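5-oxoprolinase subunit C (Escherichia coli, PDB 5DUD) catalyses, as one component of 5-oxoprolinase, the cleavage of 5-oxoproline to L-glutamate coupled to the hydrolysis of ATP to ADP and phosphate. Local coordinates at residues Asp131-Ile136 and Asn205-Arg210; Glu181-Glu184 and Ser189-Ala192; Gln235-His238 and Pro242-Leu245; Val244-Ala249 and Ala264-Leu269; Cys260-Asp265 and Glu286-Ala291. One frame throughout, in Å; residues are numbered along the deposited sequence.

Four of the five interactions reach one sheet of the carboxyltransferase domain, which belongs to the cyclophilin-like clan. Interactions 1, 3 and 4 meet on its neighbouring strands 208-212 and 243-245; interactions 3 and 4 both use strand 243-245, with centres about 13 Å apart. Interactions 4 and 5 overlap at Ala264 and Asp265, their centres about 12 Å apart, where strand 257-261 leads into helix 266-271. Interaction 2 stands at the surface, its centre about 28 Å from that of interaction 1, although in sequence it falls between the latter's two segments. Interactions 3, 4 and 5 then follow in order, so a short run of chain knits strands to two helices.

Interaction 1. Residues Asp131-Ile136 and Asn205-Arg210; sequences DLKVGI and NRMGYR
Lys133 and Met207 carry most of this contact, which joins a loop of the carboxyltransferase domain (cyclophilin-like clan) and the turn that leads into its strand 208-212. The two side chains cross at about a right angle. The aliphatic part of the lysine does the touching: its CD lies 3.7 Å from Met207 CE and 3.9 Å from Met207 SD. With CG anti to the backbone N (chi1 179°), Lys133 runs out extended as far as CE and turns only at its last torsion, so methylenes rather than the ammonium group face the thioether. Met207 bends at chi3 (72°), which brings its methyl up against that chain.

Leu132 adds a second, looser touch beside the first, its CD1 standing 4.3 Å from Arg206 CD. Only the aliphatic shaft of the arginine is used here, because its charged end is occupied elsewhere: NH1 forms a salt bridge with Asp248, NE another with Glu54, and NH2 is bonded to Gly30 O. That grip probably fixes the direction of the shaft on which Leu132 rests. Leu132 also meets Tyr10 and Thr12, while Lys133, Val134 and Ile136 pack against the chain of another protein, so the 131-136 loop lies between that chain and the Arg206-Met207 turn just ahead of strand 208-212.

The loop is shaped by a G1 beta bulge, in which Gly135 and Ile136 both face Asp131. Asp131 O takes two backbone donors, Gly135 N at 2.8 Å and Ile136 N at 3.3 Å.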
# COMPACT_ATOMS: atom_id res chain seq x y z
N ASP A 131 -3.02 -8.89 4.07
CA ASP A 131 -3.01 -7.51 4.54
C ASP A 131 -3.08 -7.56 6.07
O ASP A 131 -4.13 -7.88 6.64
CB ASP A 131 -4.19 -6.73 3.92
CG ASP A 131 -4.02 -5.22 3.90
OD1 ASP A 131 -3.23 -4.70 4.72
OD2 ASP A 131 -4.69 -4.56 3.08
N LEU A 132 -1.93 -7.35 6.73
CA LEU A 132 -1.81 -7.48 8.19
C LEU A 132 -2.46 -6.32 8.95
O LEU A 132 -2.87 -6.52 10.09
CB LEU A 132 -0.34 -7.61 8.59
CG LEU A 132 0.39 -8.83 8.00
CD1 LEU A 132 1.89 -8.59 7.97
CD2 LEU A 132 0.07 -10.09 8.77
N LYS A 133 -2.55 -5.13 8.34
CA LYS A 133 -3.18 -3.96 8.96
C LYS A 133 -4.71 -4.05 8.87
O LYS A 133 -5.40 -3.67 9.82
CB LYS A 133 -2.70 -2.67 8.29
CG LYS A 133 -3.31 -1.38 8.85
CD LYS A 133 -2.49 -0.16 8.45
CE LYS A 133 -3.17 1.15 8.79
NZ LYS A 133 -3.32 1.36 10.26
N VAL A 134 -5.22 -4.56 7.74
CA VAL A 134 -6.65 -4.69 7.48
C VAL A 134 -7.20 -6.02 8.02
O VAL A 134 -8.37 -6.08 8.41
CB VAL A 134 -6.93 -4.55 5.96
CG1 VAL A 134 -8.41 -4.67 5.64
CG2 VAL A 134 -6.37 -3.24 5.41
N GLY A 135 -6.39 -7.08 8.00
CA GLY A 135 -6.79 -8.40 8.47
C GLY A 135 -7.57 -9.19 7.45
O GLY A 135 -8.62 -9.76 7.78
N ILE A 136 -7.07 -9.24 6.19
CA ILE A 136 -7.71 -9.98 5.08
C ILE A 136 -6.65 -10.69 4.24
O ILE A 136 -5.47 -10.34 4.29
CB ILE A 136 -8.57 -9.04 4.19
CG1 ILE A 136 -7.75 -7.87 3.62
CG2 ILE A 136 -9.78 -8.54 4.97
CD1 ILE A 136 -8.41 -7.16 2.43
N ASN A 205 9.14 -1.71 8.22
CA ASN A 205 8.36 -2.95 8.10
C ASN A 205 7.76 -3.03 6.69
O ASN A 205 8.25 -2.34 5.79
CB ASN A 205 7.29 -2.98 9.21
CG ASN A 205 6.24 -1.91 9.12
OD1 ASN A 205 6.45 -0.83 8.55
ND2 ASN A 205 5.08 -2.15 9.72
N ARG A 206 6.74 -3.89 6.48
CA ARG A 206 6.10 -4.05 5.17
C ARG A 206 5.36 -2.78 4.69
O ARG A 206 5.17 -2.63 3.49
CB ARG A 206 5.11 -5.23 5.18
CG ARG A 206 5.79 -6.58 5.35
CD ARG A 206 4.89 -7.76 5.03
NE ARG A 206 5.01 -8.18 3.63
CZ ARG A 206 4.17 -7.86 2.64
NH1 ARG A 206 3.10 -7.11 2.87
NH2 ARG A 206 4.40 -8.31 1.41
N MET A 207 4.93 -1.89 5.61
CA MET A 207 4.26 -0.64 5.23
C MET A 207 5.24 0.39 4.65
O MET A 207 5.12 0.73 3.48
CB MET A 207 3.52 -0.02 6.43
CG MET A 207 2.28 -0.78 6.81
SD MET A 207 1.41 -0.05 8.22
CE MET A 207 0.71 1.42 7.47
N GLY A 208 6.18 0.86 5.46
CA GLY A 208 7.15 1.87 5.03
C GLY A 208 8.47 1.82 5.76
O GLY A 208 8.50 1.61 6.97
N TYR A 209 9.57 2.05 5.03
CA TYR A 209 10.93 2.03 5.57
C TYR A 209 11.35 3.41 6.09
O TYR A 209 11.41 4.34 5.29
CB TYR A 209 11.96 1.61 4.50
CG TYR A 209 12.09 0.13 4.17
CD1 TYR A 209 11.06 -0.76 4.43
CD2 TYR A 209 13.20 -0.34 3.49
CE1 TYR A 209 11.18 -2.11 4.10
CE2 TYR A 209 13.34 -1.69 3.16
CZ TYR A 209 12.32 -2.57 3.46
OH TYR A 209 12.42 -3.91 3.13
N ARG A 210 11.75 3.52 7.37
CA ARG A 210 12.26 4.78 7.95
C ARG A 210 13.79 4.81 7.81
O ARG A 210 14.44 3.83 8.18
CB ARG A 210 11.82 4.92 9.42
CG ARG A 210 10.33 4.62 9.62
CD ARG A 210 9.61 5.55 10.57
NE ARG A 210 8.15 5.42 10.43
CZ ARG A 210 7.25 6.16 11.07
NH1 ARG A 210 7.63 7.09 11.94
NH2 ARG A 210 5.95 5.96 10.86

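Interaction 2. Residues Glu181-Glu184 and Ser189-Ala192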
# COMPACT_ATOMS: atom_id res chain seq x y z
N GLU A 181 8.06 17.60 -4.77
CA GLU A 181 8.56 18.63 -3.83
C GLU A 181 10.10 18.62 -3.69
O GLU A 181 10.61 18.97 -2.63
CB GLU A 181 7.93 18.45 -2.43
CG GLU A 181 6.43 18.69 -2.38
CD GLU A 181 5.54 17.55 -2.85
OE1 GLU A 181 5.97 16.38 -2.72
OE2 GLU A 181 4.38 17.80 -3.23
N TYR A 182 10.85 18.34 -4.76
CA TYR A 182 12.32 18.29 -4.71
C TYR A 182 12.91 19.69 -4.65
O TYR A 182 13.92 19.89 -3.99
CB TYR A 182 12.87 17.54 -5.94
CG TYR A 182 14.37 17.46 -6.06
CD1 TYR A 182 15.10 16.52 -5.34
CD2 TYR A 182 15.05 18.22 -7.01
CE1 TYR A 182 16.48 16.39 -5.50
CE2 TYR A 182 16.43 18.10 -7.18
CZ TYR A 182 17.14 17.19 -6.42
OH TYR A 182 18.50 17.04 -6.58
N HIS A 183 12.25 20.67 -5.31
CA HIS A 183 12.72 22.05 -5.35
C HIS A 183 12.28 22.88 -4.10
O HIS A 183 12.47 24.09 -4.10
CB HIS A 183 12.27 22.71 -6.67
CG HIS A 183 12.81 22.00 -7.87
ND1 HIS A 183 14.16 22.06 -8.20
CD2 HIS A 183 12.18 21.21 -8.77
CE1 HIS A 183 14.30 21.32 -9.29
NE2 HIS A 183 13.13 20.79 -9.67
N GLU A 184 11.78 22.21 -3.03
CA GLU A 184 11.48 22.83 -1.73
C GLU A 184 12.62 22.61 -0.71
O GLU A 184 12.58 23.24 0.36
CB GLU A 184 10.16 22.29 -1.17
CG GLU A 184 9.02 22.40 -2.17
CD GLU A 184 7.64 22.51 -1.55
OE1 GLU A 184 7.39 21.86 -0.51
OE2 GLU A 184 6.79 23.22 -2.13
N SER A 189 20.58 19.64 1.23
CA SER A 189 19.67 18.51 1.43
C SER A 189 19.49 17.71 0.12
O SER A 189 19.46 16.49 0.17
CB SER A 189 18.32 19.02 1.93
OG SER A 189 18.44 19.60 3.22
N GLN A 190 19.41 18.41 -1.04
CA GLN A 190 19.32 17.77 -2.36
C GLN A 190 20.61 16.97 -2.62
O GLN A 190 20.52 15.83 -3.06
CB GLN A 190 19.10 18.81 -3.48
CG GLN A 190 17.70 19.41 -3.47
CD GLN A 190 17.50 20.46 -4.54
OE1 GLN A 190 18.40 20.78 -5.32
NE2 GLN A 190 16.30 21.02 -4.60
N ASP A 191 21.79 17.56 -2.29
CA ASP A 191 23.09 16.88 -2.44
C ASP A 191 23.21 15.70 -1.48
O ASP A 191 23.56 14.61 -1.91
CB ASP A 191 24.26 17.85 -2.21
CG ASP A 191 24.53 18.79 -3.37
OD1 ASP A 191 23.57 19.16 -4.07
OD2 ASP A 191 25.71 19.17 -3.56
N ALA A 192 22.89 15.91 -0.19
CA ALA A 192 22.94 14.86 0.83
C ALA A 192 22.08 13.64 0.44
O ALA A 192 22.49 12.52 0.71
CB ALA A 192 22.48 15.40 2.17
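The amide of Gln190 lies flat over the ring of Tyr182 and at the same time bonds to that residue's own backbone. Ring and amide planes are only 9° apart, with Gln190 CD above one face and displaced toward the rim, 3.7 Å from Tyr182 CE2. Nearer the helix backbone, Gln190 CG sits over the same face, 4.0 Å from the ring centroid, in a CH-pi contact, and CB comes within 3.6 Å of Tyr182 OH. The glutamine therefore covers the tyrosine along its length, from the hydroxyl toward the main chain. At the far end its NE2 donates to Tyr182 O over 2.7 Å. This bond is bent, with an N-H...O angle of 138°, and the donor stands above the carbonyl plane rather than on a lone pair, a slant consistent with the same amide both stacking on and bonding to one residue.

The chain of Gln190 runs extended beyond CG, which lets it span the gap from the helix to the turn. Tyr182 is steadied at its outer end, where OH is hydrogen-bonded to Trp194 NE1, one turn further along the same helix. An alanine in place of Gln190 would probably leave Tyr182 O without this donor and strip the cover from one face of the ring. Further out, Glu181 and Glu184 tie the turn to Arg257 and Arg218 by salt bridges. Taken together, this is a surface amide-aromatic stack with CH-pi support, closing the short link between a 3-10 turn and the helix 187-195 that follows it.

Interaction 3. Residues Gln235-His238 and Pro242-Leu245; sequences QVPH and PIVL
Gln235 and Ile243 form an antiparallel hydrogen-bonded pair in which each residue both gives and receives: Gln235 N donates to Ile243 O at 2.9 Å, and Ile243 N returns a bond of 2.7 Å to Gln235 O. The two N-H...O bonds close a beta hairpin between strands 233-235 and 243-245, with the proline-bearing loop at its end. Gln235 O is approached as well by Pro242 CA, 3.4 Å away, in a CA-H...O contact.

On the face of the sheet that carries Gln235 and Ile243, the glutamine chain leans toward Leu245 and crosses it at about a right angle. Its amide end meets the branched tip of the leucine, NE2 lying 3.5 Å from Leu245 CD2. Ile243 turns the other way along the hairpin: with CG1 anti to the carbonyl carbon (chi1 -53°) and the chain extended beyond, its CD1 reaches Pro237 CG at 3.6 Å, so a methyl touches the proline at CG, with CD a little further off. Val236 CG2 and Pro242 CB make a looser apolar touch at 4.3 Å, where the two strands part into the loop.

Both strands of the hairpin have further neighbours in the sheet. Val236 bonds through its backbone to Pro256 and packs on Ile258 of strand 257-261, the neighbour of strand 233-235, while across strand 243-245 Pro242 and Val244 pair with Leu211 and Tyr209 of strand 208-212.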
# COMPACT_ATOMS: atom_id res chain seq x y z
N GLN A 235 8.94 10.10 1.33
CA GLN A 235 8.36 11.25 2.03
C GLN A 235 9.33 11.74 3.09
O GLN A 235 9.99 10.91 3.71
CB GLN A 235 7.04 10.89 2.72
CG GLN A 235 6.01 10.18 1.86
CD GLN A 235 4.73 10.01 2.63
OE1 GLN A 235 3.70 10.61 2.31
NE2 GLN A 235 4.76 9.21 3.69
N VAL A 236 9.36 13.05 3.35
CA VAL A 236 10.22 13.64 4.38
C VAL A 236 9.34 14.42 5.37
O VAL A 236 8.98 15.56 5.07
CB VAL A 236 11.32 14.54 3.75
CG1 VAL A 236 12.32 15.01 4.80
CG2 VAL A 236 12.02 13.83 2.59
N PRO A 237 9.01 13.88 6.56
CA PRO A 237 8.20 14.66 7.51
C PRO A 237 8.95 15.85 8.14
O PRO A 237 10.02 16.24 7.66
CB PRO A 237 7.80 13.62 8.58
CG PRO A 237 8.17 12.30 8.01
CD PRO A 237 9.32 12.55 7.11
N HIS A 238 8.39 16.44 9.21
CA HIS A 238 9.00 17.60 9.90
C HIS A 238 10.35 17.26 10.56
O HIS A 238 11.18 18.15 10.71
CB HIS A 238 8.06 18.15 10.99
CG HIS A 238 6.70 18.55 10.50
ND1 HIS A 238 5.81 17.60 10.02
CD2 HIS A 238 6.12 19.77 10.45
CE1 HIS A 238 4.72 18.27 9.69
NE2 HIS A 238 4.85 19.58 9.93
N PRO A 242 13.97 10.76 5.90
CA PRO A 242 13.09 10.25 4.82
C PRO A 242 12.45 8.88 5.11
O PRO A 242 13.09 8.01 5.70
CB PRO A 242 14.02 10.17 3.59
CG PRO A 242 15.38 10.37 4.08
CD PRO A 242 15.38 10.85 5.48
N ILE A 243 11.18 8.69 4.67
CA ILE A 243 10.39 7.46 4.84
C ILE A 243 10.05 6.92 3.45
O ILE A 243 9.31 7.57 2.72
CB ILE A 243 9.10 7.71 5.68
CG1 ILE A 243 9.44 8.39 7.03
CG2 ILE A 243 8.33 6.38 5.92
CD1 ILE A 243 8.22 8.67 7.94
N VAL A 244 10.53 5.71 3.12
CA VAL A 244 10.27 5.08 1.82
C VAL A 244 9.00 4.25 1.94
O VAL A 244 8.96 3.31 2.73
CB VAL A 244 11.45 4.19 1.34
CG1 VAL A 244 11.23 3.74 -0.10
CG2 VAL A 244 12.79 4.91 1.49
N LEU A 245 7.99 4.55 1.13
CA LEU A 245 6.74 3.79 1.16
C LEU A 245 6.91 2.47 0.42
O LEU A 245 7.52 2.47 -0.65
CB LEU A 245 5.60 4.61 0.55
CG LEU A 245 5.35 5.97 1.19
CD1 LEU A 245 4.25 6.72 0.47
CD2 LEU A 245 5.02 5.83 2.66

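Interaction 4. Residues Val244-Ala249 and Ala264-Leu269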
# COMPACT_ATOMS: atom_id res chain seq x y z
N VAL A 244 10.53 5.71 3.12
CA VAL A 244 10.27 5.08 1.82
C VAL A 244 9.00 4.25 1.94
O VAL A 244 8.96 3.31 2.73
CB VAL A 244 11.45 4.19 1.34
CG1 VAL A 244 11.23 3.74 -0.10
CG2 VAL A 244 12.79 4.91 1.49
N LEU A 245 7.99 4.55 1.13
CA LEU A 245 6.74 3.79 1.16
C LEU A 245 6.91 2.47 0.42
O LEU A 245 7.52 2.47 -0.65
CB LEU A 245 5.60 4.61 0.55
CG LEU A 245 5.35 5.97 1.19
CD1 LEU A 245 4.25 6.72 0.47
CD2 LEU A 245 5.02 5.83 2.66
N MET A 246 6.39 1.36 0.98
CA MET A 246 6.49 0.04 0.37
C MET A 246 5.07 -0.42 -0.07
O MET A 246 4.23 0.44 -0.35
CB MET A 246 7.18 -0.95 1.33
CG MET A 246 8.57 -0.50 1.78
SD MET A 246 9.76 -0.20 0.44
CE MET A 246 10.10 -1.87 -0.10
N ASN A 247 4.81 -1.73 -0.18
CA ASN A 247 3.54 -2.24 -0.72
C ASN A 247 2.32 -2.06 0.20
O ASN A 247 1.26 -1.69 -0.31
CB ASN A 247 3.67 -3.71 -1.10
CG ASN A 247 4.76 -4.00 -2.12
OD1 ASN A 247 5.77 -3.31 -2.20
ND2 ASN A 247 4.59 -5.07 -2.89
N ASP A 248 2.43 -2.30 1.53
CA ASP A 248 1.31 -2.16 2.47
C ASP A 248 1.07 -0.70 2.94
O ASP A 248 0.18 -0.47 3.76
CB ASP A 248 1.52 -3.05 3.71
CG ASP A 248 1.36 -4.53 3.43
OD1 ASP A 248 1.57 -4.94 2.27
OD2 ASP A 248 1.06 -5.28 4.38
N ALA A 249 1.82 0.30 2.41
CA ALA A 249 1.71 1.72 2.79
C ALA A 249 0.32 2.33 2.58
O ALA A 249 -0.53 1.76 1.89
CB ALA A 249 2.71 2.55 1.99
N ALA A 264 11.76 -0.86 -11.23
CA ALA A 264 12.81 -1.83 -11.54
C ALA A 264 13.80 -2.03 -10.37
O ALA A 264 14.42 -3.08 -10.30
CB ALA A 264 13.58 -1.39 -12.79
N ASP A 265 13.95 -1.04 -9.46
CA ASP A 265 14.88 -1.11 -8.32
C ASP A 265 14.17 -1.36 -6.98
O ASP A 265 14.85 -1.53 -5.96
CB ASP A 265 15.72 0.17 -8.23
CG ASP A 265 16.83 0.21 -9.27
OD1 ASP A 265 16.63 -0.31 -10.38
OD2 ASP A 265 17.91 0.76 -8.95
N MET A 266 12.82 -1.40 -6.95
CA MET A 266 12.07 -1.65 -5.71
C MET A 266 12.43 -2.99 -5.07
O MET A 266 12.38 -3.09 -3.85
CB MET A 266 10.56 -1.61 -5.97
CG MET A 266 9.98 -0.22 -6.09
SD MET A 266 10.06 0.73 -4.55
CE MET A 266 8.87 -0.15 -3.55
N TYR A 267 12.77 -4.02 -5.87
CA TYR A 267 13.12 -5.34 -5.34
C TYR A 267 14.40 -5.30 -4.49
O TYR A 267 14.53 -6.12 -3.58
CB TYR A 267 13.24 -6.39 -6.47
CG TYR A 267 14.54 -6.40 -7.25
CD1 TYR A 267 15.60 -7.21 -6.86
CD2 TYR A 267 14.65 -5.74 -8.47
CE1 TYR A 267 16.78 -7.28 -7.60
CE2 TYR A 267 15.82 -5.80 -9.23
CZ TYR A 267 16.88 -6.59 -8.80
OH TYR A 267 18.03 -6.63 -9.54
N HIS A 268 15.32 -4.34 -4.73
CA HIS A 268 16.56 -4.24 -3.94
C HIS A 268 16.29 -3.88 -2.46
O HIS A 268 17.00 -4.38 -1.59
CB HIS A 268 17.54 -3.21 -4.53
CG HIS A 268 18.17 -3.62 -5.82
ND1 HIS A 268 19.51 -3.95 -5.90
CD2 HIS A 268 17.63 -3.71 -7.06
CE1 HIS A 268 19.74 -4.23 -7.17
NE2 HIS A 268 18.64 -4.09 -7.91
N LEU A 269 15.29 -3.01 -2.18
CA LEU A 269 14.95 -2.56 -0.81
C LEU A 269 14.62 -3.76 0.11
O LEU A 269 15.04 -3.79 1.26
CB LEU A 269 13.75 -1.57 -0.81
CG LEU A 269 13.95 -0.04 -0.95
CD1 LEU A 269 14.63 0.59 0.28
CD2 LEU A 269 14.54 0.36 -2.30
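Met246 and Met266 meet methyl to methyl, and everything that passes between these segments is apolar or a loose touch on a carbonyl. Among the side-chain contacts, Met246 CE is the shared point: it lies 4.0 Å from Met266 CE and 3.7 Å from Leu269 CB. The two methionines slide past each other in opposite directions, each reaching across toward the other's backbone. Both are folded rather than stretched, Met246 turning at chi2 (-57°) and again at chi3, which swings its methyl round to the helix. There it settles between Met266 and Leu269, three residues apart and so on one side of the helical turn. Met266 curls in the same sense, and its CE also comes 4.1 Å from Met246 SD.

The backbone takes a smaller share, with Leu245 O 4.1 Å from Met266 CE. Val244 is also partly covered by the 264-269 segment, though without a close approach. Polar links lie around this patch: Leu269 O is bonded to Tyr209 OH, whose side chain also packs against Met246.

The contact is plain core packing between the end of strand 243-245, with the turn that follows it, and the start of the short, weakly bonded helix 266-271. Strand 208-212 lies beside strand 243-245 and supplies Tyr209 and Leu211 next to Val244; strand 257-261 contributes Ile261 against both Val244 and Met266; and Tyr267, pointing away from this contact, touches Gln295 of helix 285-302.

Interaction 5. Residues Cys260-Asp265 and Glu286-Ala291; sequences CIIEAD and EEALKA
Ile262 is the bump of this contact, and the shallow hollow it fills is the small-residue side of helix 285-302 between Ala288 and Ala291. Its two arms divide the work. CG2 of Ile262 presses on the methyl of Ala288, 3.5 Å from its CB, while CD1 lies between the two alanines, 4.1 Å from Ala291 CB and 4.2 Å from Ala288 CA. A chi1 of 65° puts CG1 between the backbone N and the carbonyl carbon, with CG2 anti to that carbon, and the branches spread over the two alanines.

Ala264 makes the second bump. Its methyl faces Ala291, 3.8 Å from CB and 3.4 Å from Ala291 O, so one helix residue is met both by Ile262 and by Ala264. The small alanines let the backbones come near: Ala264 and Ala291 are 5.9 Å apart between CA atoms. Cutting Ile262 back to an alanine would probably open a gap over Ala288 and Ala291 and leave Ala264 as the main touch from this turn on the helix.

The turn that offers these two residues is closed by a backbone bond from Asp265 N to Ile262 O, and the chain of another protein covers it in part, with an acidic side chain bonded to Glu263 N. Within this chain, strand 257-261 leads into the turn, and its neighbour strand 173-178 adds Arg175 beside Ile262 and Ala291 and Leu177 beside Ala288, so helix 285-302 packs on strand 173-178 and on the turn that follows strand 257-261.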
# COMPACT_ATOMS: atom_id res chain seq x y z
N CYS A 260 11.20 9.53 -5.80
CA CYS A 260 10.40 8.33 -6.05
C CYS A 260 11.30 7.26 -6.65
O CYS A 260 11.93 7.51 -7.68
CB CYS A 260 9.21 8.63 -6.95
SG CYS A 260 8.08 7.23 -7.17
N ILE A 261 11.39 6.10 -5.99
CA ILE A 261 12.21 4.97 -6.44
C ILE A 261 11.50 4.28 -7.61
O ILE A 261 10.28 4.10 -7.58
CB ILE A 261 12.49 4.00 -5.27
CG1 ILE A 261 13.31 4.71 -4.16
CG2 ILE A 261 13.24 2.74 -5.73
CD1 ILE A 261 13.01 4.26 -2.84
N ILE A 262 12.27 3.93 -8.65
CA ILE A 262 11.73 3.30 -9.86
C ILE A 262 11.35 1.85 -9.57
O ILE A 262 12.02 1.19 -8.78
CB ILE A 262 12.68 3.43 -11.09
CG1 ILE A 262 14.02 2.66 -10.91
CG2 ILE A 262 12.92 4.91 -11.40
CD1 ILE A 262 14.85 2.53 -12.15
N GLU A 263 10.28 1.36 -10.21
CA GLU A 263 9.75 0.00 -10.03
C GLU A 263 10.80 -1.10 -10.31
O GLU A 263 10.74 -2.15 -9.68
CB GLU A 263 8.52 -0.21 -10.93
CG GLU A 263 7.75 -1.49 -10.67
CD GLU A 263 6.39 -1.54 -11.33
OE1 GLU A 263 6.19 -2.42 -12.21
OE2 GLU A 263 5.53 -0.70 -10.99
N ALA A 264 11.76 -0.86 -11.23
CA ALA A 264 12.81 -1.83 -11.54
C ALA A 264 13.80 -2.03 -10.37
O ALA A 264 14.42 -3.08 -10.30
CB ALA A 264 13.58 -1.39 -12.79
N ASP A 265 13.95 -1.04 -9.46
CA ASP A 265 14.88 -1.11 -8.32
C ASP A 265 14.17 -1.36 -6.98
O ASP A 265 14.85 -1.53 -5.96
CB ASP A 265 15.72 0.17 -8.23
CG ASP A 265 16.83 0.21 -9.27
OD1 ASP A 265 16.63 -0.31 -10.38
OD2 ASP A 265 17.91 0.76 -8.95
N GLU A 286 13.81 8.28 -19.22
CA GLU A 286 14.11 7.27 -20.25
C GLU A 286 14.83 6.08 -19.62
O GLU A 286 14.55 4.94 -19.98
CB GLU A 286 14.96 7.88 -21.38
CG GLU A 286 15.47 6.89 -22.44
CD GLU A 286 14.44 5.93 -23.02
OE1 GLU A 286 13.28 6.36 -23.24
OE2 GLU A 286 14.80 4.76 -23.27
N GLU A 287 15.69 6.35 -18.63
CA GLU A 287 16.41 5.29 -17.93
C GLU A 287 15.44 4.51 -17.03
O GLU A 287 15.48 3.28 -17.00
CB GLU A 287 17.57 5.85 -17.09
CG GLU A 287 18.59 6.65 -17.89
CD GLU A 287 19.73 7.21 -17.05
OE1 GLU A 287 20.35 8.20 -17.50
OE2 GLU A 287 19.97 6.70 -15.94
N ALA A 288 14.53 5.22 -16.35
CA ALA A 288 13.53 4.61 -15.49
C ALA A 288 12.56 3.71 -16.27
O ALA A 288 12.14 2.69 -15.74
CB ALA A 288 12.75 5.69 -14.76
N LEU A 289 12.19 4.12 -17.50
CA LEU A 289 11.27 3.37 -18.36
C LEU A 289 11.96 2.21 -19.07
O LEU A 289 11.35 1.16 -19.21
CB LEU A 289 10.61 4.30 -19.39
CG LEU A 289 9.59 5.28 -18.82
CD1 LEU A 289 9.39 6.48 -19.74
CD2 LEU A 289 8.26 4.59 -18.46
N LYS A 290 13.22 2.39 -19.53
CA LYS A 290 13.98 1.31 -20.18
C LYS A 290 14.32 0.23 -19.14
O LYS A 290 14.26 -0.96 -19.47
CB LYS A 290 15.26 1.84 -20.84
N ALA A 291 14.64 0.64 -17.90
CA ALA A 291 14.92 -0.30 -16.80
C ALA A 291 13.67 -1.09 -16.41
O ALA A 291 13.78 -2.26 -16.05
CB ALA A 291 15.45 0.45 -15.59